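Local coordinates for protein ribosomal RNA small subunit methyltransferase E (Thermotoga maritima, PDB 1Z85) that probably methylates N3 of the uracil ring of uridine 1498 in 16S ribosomal RNA, with S-adenosyl-L-methionine as the methyl donor, at residues 116-119 and 120-124; 142-145 and 146-150; 186-189 and 190-194. All blocks are in the same frame, centred on the assembly; numbering follows the deposited sequence.

Interaction 1: 116-119 and 120-124; sequences FHKF and ERSQH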
ATOM      1  N   PHE B 116      -2.132  -3.425 -20.874  1.00 40.95           N
ATOM      2  CA  PHE B 116      -1.340  -2.196 -20.924  1.00 39.61           C
ATOM      3  C   PHE B 116      -1.868  -1.222 -21.954  1.00 39.42           C
ATOM      4  O   PHE B 116      -1.818  -1.485 -23.156  1.00 38.30           O
ATOM      5  CB  PHE B 116       0.127  -2.555 -21.195  1.00 41.22           C
ATOM      6  CG  PHE B 116       0.758  -3.270 -20.065  1.00 35.78           C
ATOM      7  CD1 PHE B 116       0.900  -2.637 -18.855  1.00 33.04           C
ATOM      8  CD2 PHE B 116       1.186  -4.564 -20.191  1.00 37.34           C
ATOM      9  CE1 PHE B 116       1.480  -3.289 -17.817  1.00 47.08           C
ATOM     10  CE2 PHE B 116       1.775  -5.225 -19.126  1.00 39.65           C
ATOM     11  CZ  PHE B 116       1.923  -4.607 -17.977  1.00 45.83           C
ATOM     12  N   HIS B 117      -2.312  -0.062 -21.481  1.00 38.42           N
ATOM     13  CA  HIS B 117      -2.804   0.984 -22.352  1.00 37.79           C
ATOM     14  C   HIS B 117      -2.018   2.315 -22.213  1.00 37.29           C
ATOM     15  O   HIS B 117      -1.690   2.775 -21.142  1.00 41.57           O
ATOM     16  CB  HIS B 117      -4.327   1.178 -22.092  1.00 40.85           C
ATOM     17  CG  HIS B 117      -5.006   2.092 -23.075  1.00 27.48           C
ATOM     18  ND1 HIS B 117      -5.425   3.364 -22.734  1.00 35.97           N
ATOM     19  CD2 HIS B 117      -5.330   1.926 -24.380  1.00 38.87           C
ATOM     20  CE1 HIS B 117      -5.955   3.951 -23.799  1.00 33.09           C
ATOM     21  NE2 HIS B 117      -5.955   3.083 -24.799  1.00 36.48           N
ATOM     22  N   LYS B 118      -1.694   2.904 -23.333  1.00 40.98           N
ATOM     23  CA  LYS B 118      -1.085   4.206 -23.361  1.00 43.66           C
ATOM     24  C   LYS B 118      -2.205   5.279 -23.502  1.00 39.82           C
ATOM     25  O   LYS B 118      -2.800   5.498 -24.584  1.00 37.70           O
ATOM     26  CB  LYS B 118      -0.094   4.248 -24.528  1.00 46.59           C
ATOM     27  CG  LYS B 118       0.909   5.440 -24.592  1.00 53.01           C
ATOM     28  CD  LYS B 118       1.270   5.635 -26.120  1.00 49.00           C
ATOM     29  CE  LYS B 118       2.497   6.513 -26.408  1.00 62.25           C
ATOM     30  NZ  LYS B 118       3.275   6.076 -27.655  1.00 61.38           N
ATOM     31  N   PHE B 119      -2.485   5.962 -22.397  1.00 38.72           N
ATOM     32  CA  PHE B 119      -3.539   7.000 -22.390  1.00 39.05           C
ATOM     33  C   PHE B 119      -3.029   8.188 -23.165  1.00 40.56           C
ATOM     34  O   PHE B 119      -1.813   8.289 -23.409  1.00 38.35           O
ATOM     35  CB  PHE B 119      -3.936   7.362 -20.961  1.00 40.59           C
ATOM     36  CG  PHE B 119      -4.695   6.252 -20.250  1.00 42.22           C
ATOM     37  CD1 PHE B 119      -4.015   5.182 -19.653  1.00 39.12           C
ATOM     38  CD2 PHE B 119      -6.066   6.263 -20.189  1.00 44.30           C
ATOM     39  CE1 PHE B 119      -4.687   4.159 -19.026  1.00 37.69           C
ATOM     40  CE2 PHE B 119      -6.750   5.240 -19.546  1.00 39.97           C
ATOM     41  CZ  PHE B 119      -6.056   4.184 -18.962  1.00 42.61           C
ATOM     42  N   GLU B 120      -3.939   9.089 -23.557  1.00 43.07           N
ATOM     43  CA  GLU B 120      -3.592  10.171 -24.483  1.00 44.28           C
ATOM     44  C   GLU B 120      -2.506  11.098 -23.927  1.00 42.36           C
ATOM     45  O   GLU B 120      -1.660  11.587 -24.668  1.00 42.74           O
ATOM     46  CB  GLU B 120      -4.848  10.968 -24.927  1.00 45.27           C
ATOM     47  CG  GLU B 120      -5.691  10.227 -25.995  1.00 50.55           C
ATOM     48  CD  GLU B 120      -7.095  10.829 -26.318  1.00 53.30           C
ATOM     49  OE1 GLU B 120      -7.520  11.888 -25.763  1.00 55.43           O
ATOM     50  OE2 GLU B 120      -7.790  10.194 -27.154  1.00 64.10           O
ATOM     51  N   ARG B 121      -2.503  11.320 -22.620  1.00 41.53           N
ATOM     52  CA  ARG B 121      -1.496  12.198 -22.021  1.00 42.32           C
ATOM     53  C   ARG B 121      -0.120  11.593 -21.724  1.00 41.35           C
ATOM     54  O   ARG B 121       0.744  12.321 -21.230  1.00 43.16           O
ATOM     55  CB  ARG B 121      -2.071  12.837 -20.765  1.00 40.23           C
ATOM     56  CG  ARG B 121      -3.118  13.879 -21.132  1.00 41.23           C
ATOM     57  CD  ARG B 121      -3.711  14.487 -19.933  1.00 41.57           C
ATOM     58  NE  ARG B 121      -4.836  15.357 -20.266  1.00 40.93           N
ATOM     59  CZ  ARG B 121      -5.571  15.968 -19.345  1.00 39.50           C
ATOM     60  NH1 ARG B 121      -5.299  15.794 -18.064  1.00 43.38           N
ATOM     61  NH2 ARG B 121      -6.581  16.740 -19.695  1.00 39.93           N
ATOM     62  N   SER B 122       0.089  10.311 -22.030  1.00 38.94           N
ATOM     63  CA  SER B 122       1.390   9.640 -21.800  1.00 40.87           C
ATOM     64  C   SER B 122       2.130   9.488 -23.103  1.00 41.85           C
ATOM     65  O   SER B 122       1.514   9.194 -24.099  1.00 37.40           O
ATOM     66  CB  SER B 122       1.205   8.253 -21.249  1.00 39.94           C
ATOM     67  OG  SER B 122       2.433   7.561 -21.092  1.00 42.89           O
ATOM     68  N   GLN B 123       3.451   9.675 -23.081  1.00 40.73           N
ATOM     69  CA  GLN B 123       4.272   9.330 -24.237  1.00 39.19           C
ATOM     70  C   GLN B 123       5.171   8.160 -23.970  1.00 37.54           C
ATOM     71  O   GLN B 123       6.106   7.961 -24.673  1.00 34.43           O
ATOM     72  CB  GLN B 123       5.131  10.515 -24.674  1.00 41.77           C
ATOM     73  CG  GLN B 123       4.407  11.813 -24.781  1.00 37.21           C
ATOM     74  CD  GLN B 123       5.336  12.916 -25.248  1.00 50.62           C
ATOM     75  OE1 GLN B 123       5.152  14.080 -24.917  1.00 60.91           O
ATOM     76  NE2 GLN B 123       6.367  12.542 -25.969  1.00 54.74           N
ATOM     77  N   HIS B 124       4.883   7.387 -22.933  1.00 39.38           N
ATOM     78  CA  HIS B 124       5.691   6.267 -22.573  1.00 37.36           C
ATOM     79  C   HIS B 124       5.370   5.043 -23.411  1.00 38.12           C
ATOM     80  O   HIS B 124       4.417   5.016 -24.172  1.00 41.86           O
ATOM     81  CB  HIS B 124       5.568   5.919 -21.081  1.00 35.92           C
ATOM     82  CG  HIS B 124       6.227   6.893 -20.175  1.00 30.52           C
ATOM     83  ND1 HIS B 124       5.593   8.028 -19.700  1.00 36.29           N
ATOM     84  CD2 HIS B 124       7.496   6.968 -19.736  1.00 29.26           C
ATOM     85  CE1 HIS B 124       6.437   8.708 -18.951  1.00 32.15           C
ATOM     86  NE2 HIS B 124       7.592   8.090 -18.956  1.00 33.04           N
TER
HETATM   87  O   HOH W   1      -0.504   8.387 -25.933  1.00 56.33           O

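Interaction 2: 142-145 and 146-150; sequences CKRY and LFPKV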
ATOM      1  N   CYS B 142       5.261 -14.387  -4.195  1.00 39.28           N
ATOM      2  CA  CYS B 142       3.921 -14.601  -3.606  1.00 43.84           C
ATOM      3  C   CYS B 142       3.464 -16.041  -3.664  1.00 46.37           C
ATOM      4  O   CYS B 142       2.364 -16.351  -3.192  1.00 45.90           O
ATOM      5  CB  CYS B 142       2.870 -13.722  -4.300  1.00 44.19           C
ATOM      6  SG  CYS B 142       3.078 -12.074  -3.804  1.00 54.71           S
ATOM      7  N   LYS B 143       4.311 -16.892  -4.264  1.00 45.91           N
ATOM      8  CA  LYS B 143       4.038 -18.298  -4.513  1.00 43.13           C
ATOM      9  C   LYS B 143       2.736 -18.452  -5.273  1.00 42.01           C
ATOM     10  O   LYS B 143       1.819 -19.177  -4.881  1.00 43.41           O
ATOM     11  CB  LYS B 143       4.056 -19.091  -3.209  1.00 42.25           C
ATOM     12  CG  LYS B 143       5.289 -18.836  -2.327  1.00 41.29           C
ATOM     13  CD  LYS B 143       6.587 -19.449  -2.861  1.00 51.97           C
ATOM     14  CE  LYS B 143       7.626 -19.794  -1.703  1.00 53.65           C
ATOM     15  NZ  LYS B 143       8.839 -18.864  -1.643  1.00 55.58           N
ATOM     16  N   ARG B 144       2.673 -17.741  -6.389  1.00 44.61           N
ATOM     17  CA  ARG B 144       1.513 -17.770  -7.256  1.00 41.91           C
ATOM     18  C   ARG B 144       1.837 -18.595  -8.503  1.00 42.21           C
ATOM     19  O   ARG B 144       2.612 -18.158  -9.347  1.00 45.76           O
ATOM     20  CB  ARG B 144       1.107 -16.345  -7.561  1.00 42.90           C
ATOM     21  CG  ARG B 144       0.004 -16.273  -8.517  1.00 47.99           C
ATOM     22  CD  ARG B 144      -0.726 -14.981  -8.459  1.00 42.39           C
ATOM     23  NE  ARG B 144      -1.710 -15.049  -9.534  1.00 50.89           N
ATOM     24  CZ  ARG B 144      -2.372 -14.025 -10.057  1.00 46.32           C
ATOM     25  NH1 ARG B 144      -2.195 -12.769  -9.625  1.00 39.60           N
ATOM     26  NH2 ARG B 144      -3.226 -14.287 -11.031  1.00 44.17           N
ATOM     27  N   TYR B 145       1.230 -19.787  -8.607  1.00 39.38           N
ATOM     28  CA  TYR B 145       1.601 -20.801  -9.578  1.00 40.47           C
ATOM     29  C   TYR B 145       1.033 -20.542 -10.964  1.00 42.13           C
ATOM     30  O   TYR B 145       1.613 -20.989 -11.978  1.00 43.82           O
ATOM     31  CB  TYR B 145       1.186 -22.199  -9.083  1.00 40.51           C
ATOM     32  CG  TYR B 145       1.968 -22.595  -7.869  1.00 41.04           C
ATOM     33  CD1 TYR B 145       1.567 -22.196  -6.602  1.00 51.46           C
ATOM     34  CD2 TYR B 145       3.128 -23.339  -7.984  1.00 45.03           C
ATOM     35  CE1 TYR B 145       2.297 -22.552  -5.464  1.00 52.57           C
ATOM     36  CE2 TYR B 145       3.866 -23.701  -6.861  1.00 47.04           C
ATOM     37  CZ  TYR B 145       3.445 -23.300  -5.608  1.00 47.81           C
ATOM     38  OH  TYR B 145       4.176 -23.626  -4.501  1.00 41.78           O
ATOM     39  N   LEU B 146      -0.103 -19.848 -11.005  1.00 42.16           N
ATOM     40  CA  LEU B 146      -0.726 -19.467 -12.264  1.00 43.87           C
ATOM     41  C   LEU B 146      -0.553 -17.968 -12.397  1.00 39.31           C
ATOM     42  O   LEU B 146      -1.149 -17.213 -11.665  1.00 40.51           O
ATOM     43  CB  LEU B 146      -2.211 -19.885 -12.301  1.00 41.99           C
ATOM     44  CG  LEU B 146      -2.992 -19.439 -13.558  1.00 42.71           C
ATOM     45  CD1 LEU B 146      -2.501 -20.093 -14.858  1.00 44.26           C
ATOM     46  CD2 LEU B 146      -4.475 -19.690 -13.421  1.00 49.28           C
ATOM     47  N   PHE B 147       0.299 -17.542 -13.321  1.00 40.46           N
ATOM     48  CA  PHE B 147       0.699 -16.129 -13.415  1.00 38.72           C
ATOM     49  C   PHE B 147      -0.436 -15.402 -14.138  1.00 39.08           C
ATOM     50  O   PHE B 147      -1.066 -16.019 -14.998  1.00 39.17           O
ATOM     51  CB  PHE B 147       2.006 -16.001 -14.253  1.00 41.59           C
ATOM     52  CG  PHE B 147       3.277 -16.549 -13.586  1.00 39.80           C
ATOM     53  CD1 PHE B 147       3.266 -17.139 -12.336  1.00 37.10           C
ATOM     54  CD2 PHE B 147       4.482 -16.485 -14.254  1.00 38.73           C
ATOM     55  CE1 PHE B 147       4.433 -17.656 -11.763  1.00 42.55           C
ATOM     56  CE2 PHE B 147       5.671 -16.993 -13.680  1.00 35.10           C
ATOM     57  CZ  PHE B 147       5.640 -17.560 -12.444  1.00 48.28           C
ATOM     58  N   PRO B 148      -0.667 -14.085 -13.852  1.00 37.96           N
ATOM     59  CA  PRO B 148      -1.525 -13.314 -14.735  1.00 40.30           C
ATOM     60  C   PRO B 148      -0.939 -13.223 -16.145  1.00 42.10           C
ATOM     61  O   PRO B 148       0.282 -13.214 -16.318  1.00 41.75           O
ATOM     62  CB  PRO B 148      -1.560 -11.911 -14.096  1.00 42.68           C
ATOM     63  CG  PRO B 148      -0.331 -11.836 -13.274  1.00 41.87           C
ATOM     64  CD  PRO B 148      -0.120 -13.243 -12.782  1.00 38.27           C
ATOM     65  N   LYS B 149      -1.831 -13.160 -17.129  1.00 42.47           N
ATOM     66  CA  LYS B 149      -1.462 -12.916 -18.491  1.00 43.95           C
ATOM     67  C   LYS B 149      -1.253 -11.417 -18.648  1.00 42.76           C
ATOM     68  O   LYS B 149      -1.798 -10.661 -17.873  1.00 38.79           O
ATOM     69  CB  LYS B 149      -2.577 -13.360 -19.454  1.00 46.19           C
ATOM     70  CG  LYS B 149      -3.207 -14.719 -19.213  1.00 52.78           C
ATOM     71  CD  LYS B 149      -2.224 -15.879 -19.162  1.00 66.23           C
ATOM     72  CE  LYS B 149      -2.980 -17.239 -19.091  1.00 69.57           C
ATOM     73  NZ  LYS B 149      -2.128 -18.408 -18.665  1.00 72.23           N
ATOM     74  N   VAL B 150      -0.437 -11.010 -19.634  1.00 41.58           N
ATOM     75  CA  VAL B 150      -0.220  -9.598 -19.990  1.00 42.05           C
ATOM     76  C   VAL B 150      -0.504  -9.411 -21.483  1.00 40.26           C
ATOM     77  O   VAL B 150      -0.208 -10.278 -22.272  1.00 37.19           O
ATOM     78  CB  VAL B 150       1.211  -9.088 -19.637  1.00 46.69           C
ATOM     79  CG1 VAL B 150       1.460  -9.168 -18.088  1.00 45.13           C
ATOM     80  CG2 VAL B 150       2.264  -9.844 -20.407  1.00 49.35           C
TER

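Interaction 3: 186-189 and 190-194; sequences VGPE and GGFSE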
ATOM      1  N   VAL B 186      -7.233   1.528 -14.097  1.00 41.49           N
ATOM      2  CA  VAL B 186      -6.426   2.512 -13.361  1.00 36.62           C
ATOM      3  C   VAL B 186      -6.047   3.719 -14.277  1.00 38.66           C
ATOM      4  O   VAL B 186      -5.433   3.569 -15.326  1.00 41.70           O
ATOM      5  CB  VAL B 186      -5.138   1.859 -12.831  1.00 35.50           C
ATOM      6  CG1 VAL B 186      -4.283   2.885 -12.099  1.00 38.49           C
ATOM      7  CG2 VAL B 186      -5.471   0.638 -11.930  1.00 39.65           C
ATOM      8  N   GLY B 187      -6.354   4.914 -13.844  1.00 40.82           N
ATOM      9  CA  GLY B 187      -6.110   6.096 -14.664  1.00 40.27           C
ATOM     10  C   GLY B 187      -4.656   6.518 -14.776  1.00 40.20           C
ATOM     11  O   GLY B 187      -3.807   6.173 -13.921  1.00 38.06           O
ATOM     12  N   PRO B 188      -4.343   7.278 -15.837  1.00 38.93           N
ATOM     13  CA  PRO B 188      -2.978   7.729 -16.052  1.00 39.31           C
ATOM     14  C   PRO B 188      -2.536   8.880 -15.121  1.00 39.75           C
ATOM     15  O   PRO B 188      -3.353   9.619 -14.578  1.00 37.22           O
ATOM     16  CB  PRO B 188      -2.997   8.179 -17.508  1.00 40.88           C
ATOM     17  CG  PRO B 188      -4.373   8.683 -17.717  1.00 39.65           C
ATOM     18  CD  PRO B 188      -5.258   7.786 -16.867  1.00 38.98           C
ATOM     19  N   GLU B 189      -1.225   9.031 -14.956  1.00 39.29           N
ATOM     20  CA  GLU B 189      -0.688  10.062 -14.079  1.00 38.40           C
ATOM     21  C   GLU B 189      -1.101  11.503 -14.434  1.00 37.81           C
ATOM     22  O   GLU B 189      -1.421  12.278 -13.562  1.00 37.81           O
ATOM     23  CB  GLU B 189       0.828   9.927 -14.023  1.00 41.21           C
ATOM     24  CG  GLU B 189       1.498  10.902 -13.060  1.00 43.77           C
ATOM     25  CD  GLU B 189       3.007  10.782 -13.038  1.00 44.72           C
ATOM     26  OE1 GLU B 189       3.613  10.130 -13.932  1.00 39.93           O
ATOM     27  OE2 GLU B 189       3.584  11.372 -12.105  1.00 46.59           O
ATOM     28  N   GLY B 190      -1.140  11.850 -15.713  1.00 39.99           N
ATOM     29  CA  GLY B 190      -1.510  13.208 -16.124  1.00 40.91           C
ATOM     30  C   GLY B 190      -3.013  13.420 -16.245  1.00 39.74           C
ATOM     31  O   GLY B 190      -3.445  14.488 -16.666  1.00 42.23           O
ATOM     32  N   GLY B 191      -3.815  12.408 -15.904  1.00 39.35           N
ATOM     33  CA  GLY B 191      -5.282  12.523 -15.926  1.00 39.36           C
ATOM     34  C   GLY B 191      -5.882  12.030 -17.226  1.00 37.64           C
ATOM     35  O   GLY B 191      -5.194  11.953 -18.246  1.00 36.70           O
ATOM     36  N   PHE B 192      -7.156  11.649 -17.180  1.00 37.21           N
ATOM     37  CA  PHE B 192      -7.897  11.370 -18.413  1.00 37.58           C
ATOM     38  C   PHE B 192      -8.031  12.675 -19.236  1.00 37.60           C
ATOM     39  O   PHE B 192      -8.222  13.755 -18.695  1.00 38.05           O
ATOM     40  CB  PHE B 192      -9.298  10.796 -18.123  1.00 40.11           C
ATOM     41  CG  PHE B 192      -9.297   9.501 -17.334  1.00 32.89           C
ATOM     42  CD1 PHE B 192      -8.752   8.351 -17.865  1.00 35.24           C
ATOM     43  CD2 PHE B 192      -9.892   9.433 -16.082  1.00 36.29           C
ATOM     44  CE1 PHE B 192      -8.755   7.145 -17.142  1.00 38.62           C
ATOM     45  CE2 PHE B 192      -9.927   8.243 -15.384  1.00 34.24           C
ATOM     46  CZ  PHE B 192      -9.329   7.103 -15.901  1.00 36.35           C
ATOM     47  N   SER B 193      -7.888  12.577 -20.544  1.00 39.08           N
ATOM     48  CA  SER B 193      -8.278  13.660 -21.425  1.00 37.63           C
ATOM     49  C   SER B 193      -9.791  13.681 -21.361  1.00 39.13           C
ATOM     50  O   SER B 193     -10.396  12.826 -20.702  1.00 40.87           O
ATOM     51  CB  SER B 193      -7.786  13.400 -22.849  1.00 38.48           C
ATOM     52  OG  SER B 193      -8.435  12.277 -23.409  1.00 37.79           O
ATOM     53  N   GLU B 194     -10.400  14.662 -22.008  1.00 39.97           N
ATOM     54  CA  GLU B 194     -11.845  14.808 -22.001  1.00 41.84           C
ATOM     55  C   GLU B 194     -12.527  13.757 -22.883  1.00 41.34           C
ATOM     56  O   GLU B 194     -13.645  13.333 -22.602  1.00 41.89           O
ATOM     57  CB  GLU B 194     -12.249  16.223 -22.453  1.00 43.91           C
ATOM     58  CG  GLU B 194     -12.071  17.310 -21.377  1.00 48.62           C
TER

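Interaction 1: 116-119 and 120-124
The Phe119 ring, which Glu120 N flanks obliquely, has His117 ND1 over the centre of one face, 3.6 Å above the plane of the Phe119 ring. Seen from the imidazole, Phe119 CD2 lies at the edge of His117, in its plane, so an edge and a face meet between these two neighbours-but-one. The second imidazole, that of His124, turns an edge to Ser122 OG, which lies in its ring plane. That approach gives a weak bond, His124 ND1 to Ser122 OG at 3.5 Å, beside a much better one from His124 N to the same OG at 3.1 Å. With OG anti to the backbone N (chi1 177°), the Ser122 hydroxyl accepts from the N-H two residues on, which is an ST turn, while it also reaches Ile93 O. Just before it the chain makes a type I beta turn from Phe119 to Ser122, reversing direction where strand 113-117 of the parallel sheet runs out towards helix 128-142 in the SPOUT domain. Ser122 N closes this turn on Phe119 O at 3.1 Å, nearly straight at 164°. A water donates to Phe119 O and to Ser122 O, 2.8 Å from each, and so bridges the two ends of the turn. Lys118 lays its aliphatic chain alongside the backbone of 122-124: Lys118 CE is 3.3 Å from His124 O and a little farther from Ser122 O, and a bend at the last torsion takes NZ to a salt bridge with Glu125. Two polar arms of the turn go elsewhere, Glu120 OE1 to Ser193 OG and Arg121 NH1 to Gly190 O.

Interaction 2: 142-145 and 146-150
From Arg144 to Pro148 the backbone is largely extended, interrupted by a near-helical Tyr145, after Lys143 has ended helix 128-142 with a positive phi of 54°. This is the returning half of a beta-alpha-beta crossover: strand 113-117, helix 128-142 and strand 149-152 follow in order, and the two strands lie parallel and adjacent in the sheet. The principal side chain is Arg144. Its chi1 of 176° puts CG anti to the backbone N, and the extended chain beyond runs forward past the residues that follow. Arg144 NE donates to Leu146 O at 3.1 Å, nearly in line with the carbonyl bond but bent at the hydrogen (136°), with the acceptor tilted out of the guanidinium plane. The methylene part follows the same oxygen, with Arg144 CG 3.5 Å from Leu146 O. One face of the guanidinium is covered by proline: Pro148 CD sits over its centre, 3.6 Å from Arg144 CZ. Further bonds fix the rotation of the flat group, NH1 to Val107 O and NH2 to Val111 O, so all three of its nitrogens point at backbone carbonyls. Tyr145 turns the other way, towards the N-terminal PUA part of the protein, where its OH meets Glu48; Tyr145 N and Leu146 N bind the two carboxylate oxygens of Glu80. The loop thus lies where the two domains meet, and the Phe147 ring also meets the ring of Tyr18, with Val135 and Ala139 of helix 128-142 against it as well. The same ring also turns an edge to the Arg144 carbonyl: Arg144 O lies in the ring plane, 3.1 Å from Phe147 CE1 and 3.2 Å from Phe147 CD1.

Interaction 3: 186-189 and 190-194
Gly190 is the third residue of a type I beta turn from Pro188 to Gly191, at the exposed corner where Glu189 CB touches its backbone N. The Glu189 side chain leaves this corner fully extended, CG anti to the backbone N, and its OE1 makes a salt bridge with Arg95; a second ion pair, with Arg98, is long and weak. Next comes Gly191, whose N donates to Pro188 O at 3.1 Å (155°), closing the turn. Gly191 then takes up a positive phi of 94°, a conformation suited to a residue without CB, and this brings its carbonyl against the proline, where Pro188 CG is 3.4 Å from Gly191 O. Phe192 brings its ring back over the start of the loop. With CG anti to the carbonyl carbon (chi1 -59°), the ring crosses the proline at about a right angle, so that Phe192 CE1 meets Pro188 CD at 3.6 Å and Phe192 CZ meets Gly187 CA at 3.6 Å. The lack of a side chain on Gly187 lets the ring settle this close to the backbone; Arg197 and Leu200 of helix 194-201 pack against the ring as well. Ser193 is the N-cap of that helix: its side chain caps a backbone N in the first turn, while Glu196 OE1 accepts from Ser193 N, the reciprocal bond seen in a capping box. Glu194 begins the helix proper. The Gly-Pro-Glu-Gly-Gly sequence, leading from strand 182-186 into helix 194-201, is the glycine-rich loop of RsmE-like SPOUT methyltransferases, which in relatives lies beside the S-adenosyl-L-methionine pocket of the knotted fold.

Interactions 1 and 3 are neighbours, their centres about 9 Å apart, and polar side chains of the 120-124 turn reach directly onto the 190-194 loop. Both are type I turns beyond the same end of the parallel sheet, yet interaction 1 is a surface contact run by hydroxyl, water and backbone bonds, while interaction 3 is mostly buried and, apart from its turn bond, rests on glycines, a proline and a phenyl ring. Interaction 2, also a surface contact, lies about 25 Å from interaction 1, centre to centre, near the PUA side, and works through an arginine. It still shares the sheet with interaction 1: Phe116 CE2 packs on Val150 CB at 3.9 Å, joining strands 113-117 and 149-152.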